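Local coordinates for pyridoxine 4-oxidase (Mesorhizobium loti, PDB 4HA6), which catalyses the FAD-dependent oxidation of pyridoxine at its 4-hydroxymethyl group, as a member of the GMC oxidoreductase family, at residues A[51-63]-A[71-83]. Numbering follows the deposited sequence.
Sequences LQGRSYDWDYRTE and RAHHWARGRLIGG. With FAD (flavin-adenine dinucleotide), chain B.
Arg79 lies across one face of the Trp58 indole, while the hydroxyl of Tyr60 sits over the rim of the opposite face. CB of Arg79 makes a CH-pi contact with the five-membered ring, and its guanidinium, inclined 41° to the indole, forms a cation-pi pair, CZ standing 4.3 Å from the centroid of the Trp58 six-membered ring. With CG anti to the backbone N (chi1 -173°), the arginine chain runs on across the indole, from the five-membered ring to the six-membered one. At the indole edge, Trp58 NE1 gives weak hydrogen bonds to Gly78 O (2.9 Å) and to the ribose O2B of FAD (3.4 Å), a cofactor also lined by Ala76 to Leu80 and Gly83. Without the indole, as with an alanine here, the Arg79 guanidinium would probably lose its aromatic platform and FAD O2B this weak donor. Further along, CG2 of Thr62 rests on one face of Trp75, and CG of Arg77 meets the edge of Tyr60. Asp57 OD1 takes Asp59 N in an Asx turn and, from the opposite face of its carboxylate, Arg77 N (2.8 Å) of the other segment. His74 ND1 points almost straight at Asp59 OD1 (3.0 Å, 174°), within the imidazole plane. Tyr60 and Trp75 form an antiparallel hydrogen-bonded pair in a two-stranded sheet, 60-61 with 74-75. Helix 252-262 packs on Trp58, Tyr60 and Trp75, its Glu255 bonding Tyr60 OH; strand 383-385 touches Tyr60 and Trp75, and strand 441-443 reaches Trp75.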
# COMPACT_ATOMS: atom_id res chain seq x y z
N LEU A 51 13.89 1.01 -9.64
CA LEU A 51 13.44 -0.38 -9.52
C LEU A 51 12.27 -0.73 -10.45
O LEU A 51 12.13 -1.89 -10.88
CB LEU A 51 13.04 -0.69 -8.07
CG LEU A 51 14.09 -1.25 -7.10
CD1 LEU A 51 15.39 -0.44 -7.14
CD2 LEU A 51 13.54 -1.29 -5.68
N GLN A 52 11.43 0.25 -10.76
CA GLN A 52 10.24 0.03 -11.59
C GLN A 52 10.61 -0.34 -13.03
O GLN A 52 11.61 0.15 -13.57
CB GLN A 52 9.31 1.25 -11.54
CG GLN A 52 8.75 1.53 -10.16
CD GLN A 52 8.15 2.93 -10.02
OE1 GLN A 52 7.52 3.45 -10.94
NE2 GLN A 52 8.36 3.55 -8.86
N GLY A 53 9.82 -1.22 -13.64
CA GLY A 53 10.08 -1.66 -15.01
C GLY A 53 11.15 -2.74 -15.11
O GLY A 53 11.44 -3.23 -16.20
N ARG A 54 11.74 -3.10 -13.97
CA ARG A 54 12.70 -4.20 -13.93
C ARG A 54 11.99 -5.55 -13.89
O ARG A 54 10.76 -5.61 -13.87
CB ARG A 54 13.65 -4.06 -12.73
CG ARG A 54 14.89 -3.22 -13.00
CD ARG A 54 15.14 -2.26 -11.86
NE ARG A 54 16.42 -2.47 -11.19
CZ ARG A 54 17.37 -1.54 -11.07
NH1 ARG A 54 17.19 -0.33 -11.58
NH2 ARG A 54 18.50 -1.82 -10.44
N SER A 55 12.78 -6.62 -13.86
CA SER A 55 12.29 -7.99 -14.01
C SER A 55 11.28 -8.45 -12.93
O SER A 55 10.36 -9.23 -13.23
CB SER A 55 13.49 -8.95 -14.07
OG SER A 55 13.07 -10.30 -14.13
N TYR A 56 11.46 -7.97 -11.70
CA TYR A 56 10.65 -8.41 -10.56
C TYR A 56 9.49 -7.45 -10.24
O TYR A 56 9.04 -7.36 -9.09
CB TYR A 56 11.54 -8.61 -9.33
CG TYR A 56 12.57 -7.50 -9.15
CD1 TYR A 56 13.85 -7.62 -9.71
CD2 TYR A 56 12.27 -6.35 -8.43
CE1 TYR A 56 14.79 -6.61 -9.55
CE2 TYR A 56 13.20 -5.34 -8.26
CZ TYR A 56 14.46 -5.48 -8.82
OH TYR A 56 15.39 -4.48 -8.66
N ASP A 57 9.03 -6.73 -11.26
CA ASP A 57 7.92 -5.79 -11.14
C ASP A 57 6.83 -6.20 -12.13
O ASP A 57 7.08 -6.28 -13.34
CB ASP A 57 8.41 -4.34 -11.39
CG ASP A 57 7.28 -3.33 -11.65
OD1 ASP A 57 6.11 -3.58 -11.27
OD2 ASP A 57 7.57 -2.26 -12.22
N TRP A 58 5.63 -6.48 -11.61
CA TRP A 58 4.50 -6.95 -12.42
C TRP A 58 4.10 -5.95 -13.50
O TRP A 58 3.77 -6.34 -14.63
CB TRP A 58 3.28 -7.25 -11.53
CG TRP A 58 3.43 -8.45 -10.62
CD1 TRP A 58 3.96 -8.47 -9.36
CD2 TRP A 58 3.01 -9.81 -10.90
NE1 TRP A 58 3.91 -9.74 -8.83
CE2 TRP A 58 3.34 -10.59 -9.76
CE3 TRP A 58 2.41 -10.44 -11.99
CZ2 TRP A 58 3.09 -11.96 -9.69
CZ3 TRP A 58 2.15 -11.80 -11.92
CH2 TRP A 58 2.49 -12.55 -10.78
N ASP A 59 4.14 -4.66 -13.16
CA ASP A 59 3.86 -3.58 -14.11
C ASP A 59 2.48 -3.70 -14.79
O ASP A 59 2.40 -3.82 -16.01
CB ASP A 59 4.99 -3.49 -15.15
CG ASP A 59 4.95 -2.21 -15.94
OD1 ASP A 59 4.49 -1.19 -15.39
OD2 ASP A 59 5.38 -2.21 -17.10
N TYR A 60 1.41 -3.65 -14.01
CA TYR A 60 0.05 -3.71 -14.55
C TYR A 60 -0.30 -2.40 -15.22
O TYR A 60 0.26 -1.36 -14.89
CB TYR A 60 -0.97 -3.95 -13.43
CG TYR A 60 -0.74 -5.19 -12.62
CD1 TYR A 60 -1.25 -6.42 -13.04
CD2 TYR A 60 -0.02 -5.15 -11.43
CE1 TYR A 60 -1.04 -7.58 -12.30
CE2 TYR A 60 0.18 -6.30 -10.67
CZ TYR A 60 -0.33 -7.51 -11.12
OH TYR A 60 -0.13 -8.67 -10.40
N ARG A 61 -1.25 -2.44 -16.15
CA ARG A 61 -1.71 -1.24 -16.83
C ARG A 61 -3.22 -1.10 -16.61
O ARG A 61 -3.98 -2.01 -16.92
CB ARG A 61 -1.36 -1.34 -18.32
CG ARG A 61 -1.64 -0.08 -19.10
CD ARG A 61 -1.60 -0.36 -20.59
NE ARG A 61 -2.27 0.68 -21.36
CZ ARG A 61 -3.59 0.73 -21.58
NH1 ARG A 61 -4.39 -0.20 -21.07
NH2 ARG A 61 -4.10 1.72 -22.30
N THR A 62 -3.67 0.03 -16.04
CA THR A 62 -5.11 0.18 -15.82
C THR A 62 -5.82 0.54 -17.12
O THR A 62 -5.17 0.98 -18.08
CB THR A 62 -5.43 1.32 -14.85
OG1 THR A 62 -5.46 2.55 -15.56
CG2 THR A 62 -4.39 1.39 -13.69
N GLU A 63 -7.14 0.36 -17.16
CA GLU A 63 -7.94 0.96 -18.23
C GLU A 63 -7.73 2.47 -18.30
O GLU A 63 -7.32 3.09 -17.31
CB GLU A 63 -9.42 0.68 -18.00
CG GLU A 63 -9.79 -0.81 -18.01
CD GLU A 63 -9.42 -1.49 -19.31
OE1 GLU A 63 -8.41 -2.23 -19.34
OE2 GLU A 63 -10.15 -1.29 -20.31
N ARG A 71 -6.30 9.21 -19.24
CA ARG A 71 -5.00 8.55 -19.05
C ARG A 71 -5.14 7.15 -18.46
O ARG A 71 -5.96 6.91 -17.57
CB ARG A 71 -4.07 9.41 -18.17
CG ARG A 71 -3.83 10.81 -18.73
CD ARG A 71 -3.29 11.80 -17.68
NE ARG A 71 -2.14 11.25 -16.97
CZ ARG A 71 -2.02 11.22 -15.65
NH1 ARG A 71 -2.98 11.73 -14.88
NH2 ARG A 71 -0.94 10.68 -15.09
N ALA A 72 -4.34 6.22 -18.99
CA ALA A 72 -4.19 4.89 -18.41
C ALA A 72 -2.97 4.96 -17.51
O ALA A 72 -2.06 5.74 -17.76
CB ALA A 72 -3.98 3.85 -19.52
N HIS A 73 -2.93 4.14 -16.47
CA HIS A 73 -1.89 4.28 -15.47
C HIS A 73 -1.09 2.99 -15.33
O HIS A 73 -1.61 1.89 -15.53
CB HIS A 73 -2.53 4.62 -14.13
CG HIS A 73 -3.26 5.93 -14.13
ND1 HIS A 73 -2.77 7.05 -13.49
CD2 HIS A 73 -4.44 6.30 -14.67
CE1 HIS A 73 -3.61 8.06 -13.66
NE2 HIS A 73 -4.64 7.62 -14.37
N HIS A 74 0.18 3.13 -14.96
CA HIS A 74 1.01 1.95 -14.73
C HIS A 74 1.07 1.65 -13.24
O HIS A 74 1.33 2.55 -12.45
CB HIS A 74 2.41 2.17 -15.30
CG HIS A 74 2.52 1.85 -16.76
ND1 HIS A 74 3.16 0.71 -17.22
CD2 HIS A 74 2.05 2.49 -17.85
CE1 HIS A 74 3.08 0.68 -18.54
NE2 HIS A 74 2.42 1.75 -18.95
N TRP A 75 0.79 0.40 -12.87
CA TRP A 75 0.80 -0.01 -11.46
C TRP A 75 1.93 -0.99 -11.16
O TRP A 75 1.81 -2.19 -11.39
CB TRP A 75 -0.54 -0.64 -11.08
CG TRP A 75 -1.65 0.36 -10.77
CD1 TRP A 75 -1.66 1.70 -11.06
CD2 TRP A 75 -2.88 0.10 -10.08
NE1 TRP A 75 -2.83 2.28 -10.62
CE2 TRP A 75 -3.60 1.31 -10.01
CE3 TRP A 75 -3.46 -1.06 -9.53
CZ2 TRP A 75 -4.86 1.41 -9.41
CZ3 TRP A 75 -4.71 -0.96 -8.93
CH2 TRP A 75 -5.40 0.26 -8.87
N ALA A 76 3.04 -0.47 -10.62
CA ALA A 76 4.18 -1.29 -10.23
C ALA A 76 3.80 -2.22 -9.08
O ALA A 76 3.14 -1.79 -8.14
CB ALA A 76 5.37 -0.41 -9.83
N ARG A 77 4.21 -3.48 -9.16
CA ARG A 77 3.97 -4.42 -8.06
C ARG A 77 5.14 -5.38 -7.89
O ARG A 77 5.70 -5.87 -8.87
CB ARG A 77 2.67 -5.20 -8.29
CG ARG A 77 1.38 -4.42 -8.03
CD ARG A 77 1.16 -4.19 -6.52
NE ARG A 77 1.35 -2.79 -6.13
CZ ARG A 77 1.23 -2.34 -4.88
NH1 ARG A 77 0.92 -3.18 -3.90
NH2 ARG A 77 1.41 -1.06 -4.61
N GLY A 78 5.52 -5.66 -6.64
CA GLY A 78 6.60 -6.60 -6.37
C GLY A 78 6.31 -8.03 -6.81
O GLY A 78 5.25 -8.58 -6.49
N ARG A 79 7.25 -8.62 -7.57
CA ARG A 79 7.20 -10.04 -7.95
C ARG A 79 8.52 -10.74 -7.56
O ARG A 79 9.37 -11.01 -8.42
CB ARG A 79 6.95 -10.23 -9.45
CG ARG A 79 6.73 -11.69 -9.87
CD ARG A 79 7.27 -11.99 -11.28
NE ARG A 79 6.26 -11.74 -12.30
CZ ARG A 79 6.35 -10.80 -13.23
NH1 ARG A 79 7.43 -10.02 -13.30
NH2 ARG A 79 5.37 -10.63 -14.11
N LEU A 80 8.66 -11.03 -6.27
CA LEU A 80 9.88 -11.62 -5.70
C LEU A 80 9.64 -11.73 -4.20
O LEU A 80 8.68 -11.14 -3.67
CB LEU A 80 11.13 -10.76 -5.98
CG LEU A 80 11.36 -9.44 -5.24
CD1 LEU A 80 12.75 -8.89 -5.52
CD2 LEU A 80 10.29 -8.39 -5.59
N ILE A 81 10.51 -12.48 -3.51
CA ILE A 81 10.38 -12.64 -2.07
C ILE A 81 10.44 -11.26 -1.43
O ILE A 81 11.40 -10.51 -1.64
CB ILE A 81 11.47 -13.59 -1.50
CG1 ILE A 81 11.11 -15.06 -1.81
CG2 ILE A 81 11.62 -13.40 -0.01
CD1 ILE A 81 9.90 -15.58 -1.02
N GLY A 82 9.39 -10.90 -0.70
CA GLY A 82 9.30 -9.57 -0.12
C GLY A 82 8.25 -8.72 -0.80
O GLY A 82 7.78 -7.72 -0.23
N GLY A 83 7.87 -9.10 -2.02
CA GLY A 83 6.78 -8.46 -2.73
C GLY A 83 6.95 -6.98 -3.01
O GLY A 83 8.01 -6.56 -3.49
PA FAD B . 2.47 -7.67 -1.87
O1A FAD B . 3.51 -7.18 -0.86
O2A FAD B . 2.40 -6.99 -3.20
O5B FAD B . 2.73 -9.25 -2.08
C5B FAD B . 2.13 -10.03 -3.11
C4B FAD B . 3.10 -11.18 -3.35
O4B FAD B . 2.44 -12.35 -3.84
C3B FAD B . 4.14 -10.80 -4.39
O3B FAD B . 5.42 -11.22 -3.87
C2B FAD B . 3.76 -11.59 -5.64
O2B FAD B . 4.91 -11.93 -6.43
C1B FAD B . 3.07 -12.82 -5.04
N9A FAD B . 2.02 -13.44 -5.90
C8A FAD B . 1.05 -12.79 -6.59
N7A FAD B . 0.25 -13.68 -7.24
C5A FAD B . 0.69 -14.93 -6.96
C6A FAD B . 0.29 -16.31 -7.31
N6A FAD B . -0.79 -16.55 -8.12
N1A FAD B . 1.03 -17.34 -6.80
C2A FAD B . 2.09 -17.12 -5.99
N3A FAD B . 2.50 -15.88 -5.63
C4A FAD B . 1.85 -14.76 -6.07
N1 FAD B . 3.40 1.44 1.40
C2 FAD B . 3.77 2.17 2.47
O2 FAD B . 3.13 2.02 3.54
N3 FAD B . 4.77 3.06 2.43
C4 FAD B . 5.49 3.28 1.32
O4 FAD B . 6.42 4.13 1.29
C4X FAD B . 5.15 2.52 0.10
N5 FAD B . 5.81 2.68 -1.07
C5X FAD B . 5.48 1.96 -2.16
C6 FAD B . 6.18 2.13 -3.36
C7 FAD B . 5.85 1.38 -4.48
C7M FAD B . 6.61 1.58 -5.77
C8 FAD B . 4.75 0.38 -4.41
C8M FAD B . 4.39 -0.43 -5.63
C9 FAD B . 4.04 0.20 -3.22
C9A FAD B . 4.38 0.96 -2.10
N10 FAD B . 3.67 0.79 -0.90
C10 FAD B . 4.04 1.55 0.22
C1' FAD B . 2.57 -0.18 -0.82
C2' FAD B . 2.94 -1.44 -0.06
O2' FAD B . 4.23 -1.92 -0.49
C3' FAD B . 1.86 -2.48 -0.36
O3' FAD B . 0.58 -1.89 -0.07
C4' FAD B . 2.05 -3.74 0.47
O4' FAD B . 3.36 -4.26 0.20
C5' FAD B . 0.97 -4.78 0.15
O5' FAD B . 1.43 -6.05 0.61
P FAD B . 0.58 -7.37 0.28
O1P FAD B . 1.04 -8.52 1.16
O2P FAD B . -0.89 -7.02 0.22
O3P FAD B . 1.00 -7.66 -1.24